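PDB 6IYT: type I modular polyketide synthase from Streptomyces albus subsp. albus, which probably selects an extender unit such as ethylmalonyl-coenzyme A and transfers its acyl group during assembly of the polyketide salinomycin. Local coordinates for residues 134-139 against 167-172; 148-153 against 188-193. One frame throughout, in Å; residues are numbered along the deposited sequence.

Contact 1: residues 134-139 against 167-172; sequences GMAVEL and SVVRGA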
loop_
_atom_site.group_PDB
_atom_site.type_symbol
_atom_site.label_atom_id
_atom_site.label_comp_id
_atom_site.label_asym_id
_atom_site.label_seq_id
_atom_site.Cartn_x
_atom_site.Cartn_y
_atom_site.Cartn_z
ATOM N N GLY A 134 2.123 -2.931 -15.983
ATOM C CA GLY A 134 1.084 -3.968 -15.983
ATOM C C GLY A 134 0.334 -4.096 -14.661
ATOM O O GLY A 134 -0.565 -4.925 -14.534
ATOM N N MET A 135 0.689 -3.270 -13.671
ATOM C CA MET A 135 -0.037 -3.268 -12.377
ATOM C C MET A 135 -1.555 -3.077 -12.563
ATOM O O MET A 135 -2.001 -2.359 -13.463
ATOM C CB MET A 135 0.506 -2.162 -11.447
ATOM C CG MET A 135 0.229 -0.746 -11.939
ATOM S SD MET A 135 0.919 0.465 -10.808
ATOM C CE MET A 135 -0.221 0.333 -9.452
ATOM N N ALA A 136 -2.322 -3.750 -11.710
ATOM C CA ALA A 136 -3.793 -3.588 -11.587
ATOM C C ALA A 136 -4.616 -4.350 -12.614
ATOM O O ALA A 136 -5.784 -4.590 -12.392
ATOM C CB ALA A 136 -4.206 -2.120 -11.574
ATOM N N VAL A 137 -4.016 -4.675 -13.755
ATOM C CA VAL A 137 -4.752 -5.322 -14.836
ATOM C C VAL A 137 -5.342 -6.657 -14.372
ATOM O O VAL A 137 -6.489 -6.932 -14.589
ATOM C CB VAL A 137 -3.859 -5.573 -16.081
ATOM C CG1 VAL A 137 -4.663 -6.293 -17.158
ATOM C CG2 VAL A 137 -3.316 -4.269 -16.608
ATOM N N GLU A 138 -4.534 -7.479 -13.743
ATOM C CA GLU A 138 -4.968 -8.816 -13.409
ATOM C C GLU A 138 -5.986 -8.754 -12.291
ATOM O O GLU A 138 -6.950 -9.502 -12.291
ATOM C CB GLU A 138 -3.793 -9.693 -13.001
ATOM C CG GLU A 138 -4.187 -11.142 -12.786
ATOM C CD GLU A 138 -3.012 -12.016 -12.363
ATOM O OE1 GLU A 138 -3.264 -13.177 -11.917
ATOM O OE2 GLU A 138 -1.854 -11.504 -12.375
ATOM N N LEU A 139 -5.894 -7.719 -11.453
ATOM C CA LEU A 139 -6.862 -7.570 -10.378
ATOM C C LEU A 139 -8.209 -6.985 -10.866
ATOM O O LEU A 139 -9.261 -7.457 -10.482
ATOM C CB LEU A 139 -6.273 -6.738 -9.235
ATOM C CG LEU A 139 -6.974 -6.893 -7.907
ATOM C CD1 LEU A 139 -6.997 -8.351 -7.474
ATOM C CD2 LEU A 139 -6.320 -6.019 -6.851
ATOM N N SER A 167 -8.140 2.354 -19.499
ATOM C CA SER A 167 -7.422 2.128 -20.776
ATOM C C SER A 167 -5.916 2.318 -20.582
ATOM O O SER A 167 -5.108 1.625 -21.179
ATOM C CB SER A 167 -7.920 3.066 -21.873
ATOM O OG SER A 167 -9.277 2.823 -22.170
ATOM N N VAL A 168 -5.548 3.343 -19.837
ATOM C CA VAL A 168 -4.160 3.617 -19.584
ATOM C C VAL A 168 -3.529 2.482 -18.786
ATOM O O VAL A 168 -2.433 1.974 -19.127
ATOM C CB VAL A 168 -3.980 4.981 -18.858
ATOM C CG1 VAL A 168 -2.614 5.073 -18.221
ATOM C CG2 VAL A 168 -4.151 6.113 -19.844
ATOM N N VAL A 169 -4.249 2.023 -17.768
ATOM C CA VAL A 169 -3.804 0.916 -16.962
ATOM C C VAL A 169 -3.634 -0.360 -17.784
ATOM O O VAL A 169 -2.640 -1.093 -17.617
ATOM C CB VAL A 169 -4.781 0.679 -15.798
ATOM C CG1 VAL A 169 -4.658 -0.725 -15.250
ATOM C CG2 VAL A 169 -4.527 1.710 -14.712
ATOM N N ARG A 170 -4.530 -0.566 -18.749
ATOM C CA ARG A 170 -4.454 -1.755 -19.625
ATOM C C ARG A 170 -3.491 -1.553 -20.826
ATOM O O ARG A 170 -3.222 -2.492 -21.583
ATOM C CB ARG A 170 -5.843 -2.117 -20.133
ATOM C CG ARG A 170 -6.803 -2.571 -19.043
ATOM C CD ARG A 170 -8.113 -3.038 -19.627
ATOM N NE ARG A 170 -9.040 -3.504 -18.602
ATOM C CZ ARG A 170 -9.056 -4.728 -18.094
ATOM N NH1 ARG A 170 -9.952 -5.043 -17.162
ATOM N NH2 ARG A 170 -8.162 -5.625 -18.465
ATOM N N GLY A 171 -2.918 -0.362 -20.946
ATOM C CA GLY A 171 -2.003 -0.052 -22.046
ATOM C C GLY A 171 -2.661 -0.154 -23.400
ATOM O O GLY A 171 -2.063 -0.703 -24.351
ATOM N N ALA A 172 -3.910 0.261 -23.481
ATOM C CA ALA A 172 -4.635 0.226 -24.728
ATOM C C ALA A 172 -3.899 1.080 -25.776
ATOM O O ALA A 172 -3.166 2.008 -25.441
ATOM C CB ALA A 172 -6.050 0.726 -24.531
HETATM O O HOH W 1 -0.840 -0.845 -15.440
#

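Contact 2: residues 148-153 against 188-193; sequences ARFAEV and LFTVMV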
loop_
_atom_site.group_PDB
_atom_site.type_symbol
_atom_site.label_atom_id
_atom_site.label_comp_id
_atom_site.label_asym_id
_atom_site.label_seq_id
_atom_site.Cartn_x
_atom_site.Cartn_y
_atom_site.Cartn_z
ATOM N N ALA A 148 -15.041 -2.561 -9.207
ATOM C CA ALA A 148 -16.130 -1.633 -8.888
ATOM C C ALA A 148 -15.615 -0.347 -8.280
ATOM O O ALA A 148 -16.104 0.741 -8.602
ATOM C CB ALA A 148 -17.124 -2.290 -7.945
ATOM N N ARG A 149 -14.714 -0.471 -7.306
ATOM C CA ARG A 149 -14.177 0.679 -6.657
ATOM C C ARG A 149 -13.310 1.450 -7.603
ATOM O O ARG A 149 -13.364 2.682 -7.640
ATOM C CB ARG A 149 -13.402 0.291 -5.416
ATOM C CG ARG A 149 -12.870 1.495 -4.655
ATOM C CD ARG A 149 -13.998 2.376 -4.131
ATOM N NE ARG A 149 -13.507 3.277 -3.093
ATOM C CZ ARG A 149 -14.052 4.437 -2.769
ATOM N NH1 ARG A 149 -13.563 5.114 -1.743
ATOM N NH2 ARG A 149 -15.142 4.866 -3.384
ATOM N N PHE A 150 -12.559 0.729 -8.430
ATOM C CA PHE A 150 -11.696 1.362 -9.438
ATOM C C PHE A 150 -12.541 2.185 -10.439
ATOM O O PHE A 150 -12.256 3.330 -10.664
ATOM C CB PHE A 150 -10.834 0.289 -10.154
ATOM C CG PHE A 150 -9.861 0.840 -11.176
ATOM C CD1 PHE A 150 -10.301 1.266 -12.427
ATOM C CD2 PHE A 150 -8.494 0.812 -10.934
ATOM C CE1 PHE A 150 -9.402 1.743 -13.360
ATOM C CE2 PHE A 150 -7.591 1.227 -11.897
ATOM C CZ PHE A 150 -8.057 1.720 -13.097
ATOM N N ALA A 151 -13.726 1.674 -10.787
ATOM C CA ALA A 151 -14.632 2.403 -11.679
ATOM C C ALA A 151 -15.130 3.687 -11.053
ATOM O O ALA A 151 -15.159 4.734 -11.728
ATOM C CB ALA A 151 -15.807 1.525 -12.081
ATOM N N GLU A 152 -15.491 3.637 -9.767
ATOM C CA GLU A 152 -15.962 4.840 -9.047
ATOM C C GLU A 152 -14.883 5.896 -9.032
ATOM O O GLU A 152 -15.149 7.079 -9.233
ATOM C CB GLU A 152 -16.350 4.513 -7.593
ATOM C CG GLU A 152 -17.432 3.454 -7.439
ATOM C CD GLU A 152 -17.806 3.185 -5.966
ATOM O OE1 GLU A 152 -17.035 3.605 -5.054
ATOM O OE2 GLU A 152 -18.925 2.647 -5.724
ATOM N N VAL A 153 -13.677 5.491 -8.654
ATOM C CA VAL A 153 -12.606 6.439 -8.474
ATOM C C VAL A 153 -12.102 7.002 -9.831
ATOM O O VAL A 153 -11.922 8.198 -9.981
ATOM C CB VAL A 153 -11.446 5.797 -7.739
ATOM C CG1 VAL A 153 -10.313 6.804 -7.600
ATOM C CG2 VAL A 153 -11.903 5.299 -6.370
ATOM N N LEU A 188 -1.983 6.071 -9.915
ATOM C CA LEU A 188 -1.595 5.611 -8.570
ATOM C C LEU A 188 -2.661 5.882 -7.524
ATOM O O LEU A 188 -2.905 5.052 -6.670
ATOM C CB LEU A 188 -0.289 6.268 -8.147
ATOM C CG LEU A 188 1.022 5.488 -8.132
ATOM C CD1 LEU A 188 1.040 4.256 -8.988
ATOM C CD2 LEU A 188 2.220 6.395 -8.406
ATOM N N PHE A 189 -3.216 7.101 -7.544
ATOM C CA PHE A 189 -4.315 7.471 -6.698
ATOM C C PHE A 189 -5.484 6.476 -6.834
ATOM O O PHE A 189 -5.971 5.959 -5.847
ATOM C CB PHE A 189 -4.788 8.873 -7.058
ATOM C CG PHE A 189 -6.101 9.244 -6.455
ATOM C CD1 PHE A 189 -6.162 9.753 -5.168
ATOM C CD2 PHE A 189 -7.223 9.275 -7.218
ATOM C CE1 PHE A 189 -7.366 10.158 -4.608
ATOM C CE2 PHE A 189 -8.425 9.698 -6.693
ATOM C CZ PHE A 189 -8.494 10.150 -5.373
ATOM N N THR A 190 -5.846 6.148 -8.067
ATOM C CA THR A 190 -6.987 5.277 -8.309
ATOM C C THR A 190 -6.687 3.892 -7.803
ATOM O O THR A 190 -7.498 3.307 -7.103
ATOM C CB THR A 190 -7.369 5.218 -9.806
ATOM O OG1 THR A 190 -6.350 4.536 -10.542
ATOM C CG2 THR A 190 -7.527 6.562 -10.318
ATOM N N VAL A 191 -5.474 3.439 -8.026
ATOM C CA VAL A 191 -5.095 2.096 -7.618
ATOM C C VAL A 191 -5.036 1.993 -6.068
ATOM O O VAL A 191 -5.586 1.041 -5.481
ATOM C CB VAL A 191 -3.759 1.677 -8.233
ATOM C CG1 VAL A 191 -3.219 0.466 -7.533
ATOM C CG2 VAL A 191 -3.910 1.410 -9.714
ATOM N N MET A 192 -4.486 3.016 -5.409
ATOM C CA MET A 192 -4.296 2.955 -3.919
ATOM C C MET A 192 -5.641 3.033 -3.189
ATOM O O MET A 192 -5.910 2.278 -2.244
ATOM C CB MET A 192 -3.394 4.089 -3.459
ATOM C CG MET A 192 -1.931 3.817 -3.670
ATOM S SD MET A 192 -0.867 5.048 -2.862
ATOM C CE MET A 192 -1.350 6.536 -3.671
ATOM N N VAL A 193 -6.512 3.883 -3.667
ATOM C CA VAL A 193 -7.813 3.975 -3.076
ATOM C C VAL A 193 -8.578 2.676 -3.289
ATOM O O VAL A 193 -9.302 2.220 -2.399
ATOM C CB VAL A 193 -8.608 5.166 -3.665
ATOM C CG1 VAL A 193 -10.046 5.131 -3.167
ATOM C CG2 VAL A 193 -7.942 6.500 -3.305
HETATM O O HOH W 2 -11.522 2.796 -0.990
#

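Contact 1: residues 134-139 against 167-172
Met-135 meets Val-169 through its backbone: the carbonyl O of Met-135 lies 3.6 Å from CG1 of Val-169. This is the entry to helix 137-142 of the acyltransferase domain, packed against the last turn of helix 165-170, where Gly-171 takes positive phi in a Schellman motif. A water bridges the carbonyl oxygens of Met-135 and Val-169, donating to Met-135 O at 2.7 Å and to Val-169 O at 2.8 Å, so that two acceptors which could not bond to each other are tied by one molecule. The Met-135 side chain turns elsewhere, to Val-191 of helix 181-200. At the N-cap position, Ala-136 points its CB toward the facing segment and rests 4.0 Å from Val-169 CG1, which thus touches both the backbone before the helix and the cap residue.

Val-137, in the first turn, splits its two methyls between two partners. With CG1 anti to the backbone N (chi1 178°), CG2 is left beside that N and turned to Val-169, while CG1 goes to Arg-170. CG2 of Val-137 comes within 3.4 Å of Val-169 O and also packs on CG1 of the same valine, the two side chains passing each other in opposite senses. Val-169 also touches Leu-140 and Val-187. At the exposed margin Arg-170 reaches across, its chain extended from CG to NE. NE forms a salt bridge to Glu-166 of its own helix and NH1 one to Asp-141 of helix 137-142, while NH2 of Arg-170 lies 3.8 Å from CG1 of Val-137, which approaches the guanidinium obliquely.

Contact 2: residues 148-153 against 188-193
The guanidinium of Arg-149 is approached obliquely by CG1 of Val-193, 3.8 Å from NH1 of Arg-149. From its own helix, Val-153 lays CG2 over one face of the group, 4.0 Å above the plane, while Glu-152 OE1 and a water lie at its edge. The Phe-189 ring meets Val-153 obliquely, CE2 of Phe-189 being 3.6 Å from CG1 of Val-153; Val-193, one turn on in the same helix as Phe-189, sets CG2 over one face of that ring, off its centre. Phe-150 receives Val-191 CG2 at its ring edge; Thr-190 OG1 stands near the ring, but its hydrogen bond goes to Val-187 O in the preceding turn.

The segments 148-153 and 188-193, from helices 144-158 and 181-200 of the acyltransferase domain, run roughly antiparallel (141°), their axes 9.0 Å apart at closest approach. Val-153 meets three residues of the other helix: CG1 touches Phe-189 and the backbone of Thr-190, and CG2 abuts CG1 of Val-193 at 3.7 Å. Phe-189 also touches helices 215-223 and 228-245.

A bend at chi2 (63°) folds the Arg-149 chain into a salt bridge within the helix, its NH2 hydrogen-bonding to Glu-152 OE1 at 2.8 Å, nearly along the C-O axis. NE of Arg-149 donates to the water, which in turn donates to Val-193 O. Apolar burial and close van der Waals packing join the helix faces, whereas the arginine, its charge probably balanced by Glu-152, adds a water-mediated polar link.

Contact 1 joins helices 137-142 and 165-170, contact 2 helices 144-158 and 181-200; the first, third and second of these, 137-142, 144-158 and 165-170, follow one another in the chain, and helix 181-200 packs on contact 1 as well. The two contacts meet through packing such as Phe-150 on Val-169. Both are largely buried, but contact 1 reaches the surface through exposed Arg-170, while contact 2, about 13 Å from the chain centre against 17 Å (centre to centre), has no exposed residue among those that touch. Contact 1 buries less surface. Each has a bridging water, between two carbonyls in contact 1 but between arginine and carbonyl in contact 2.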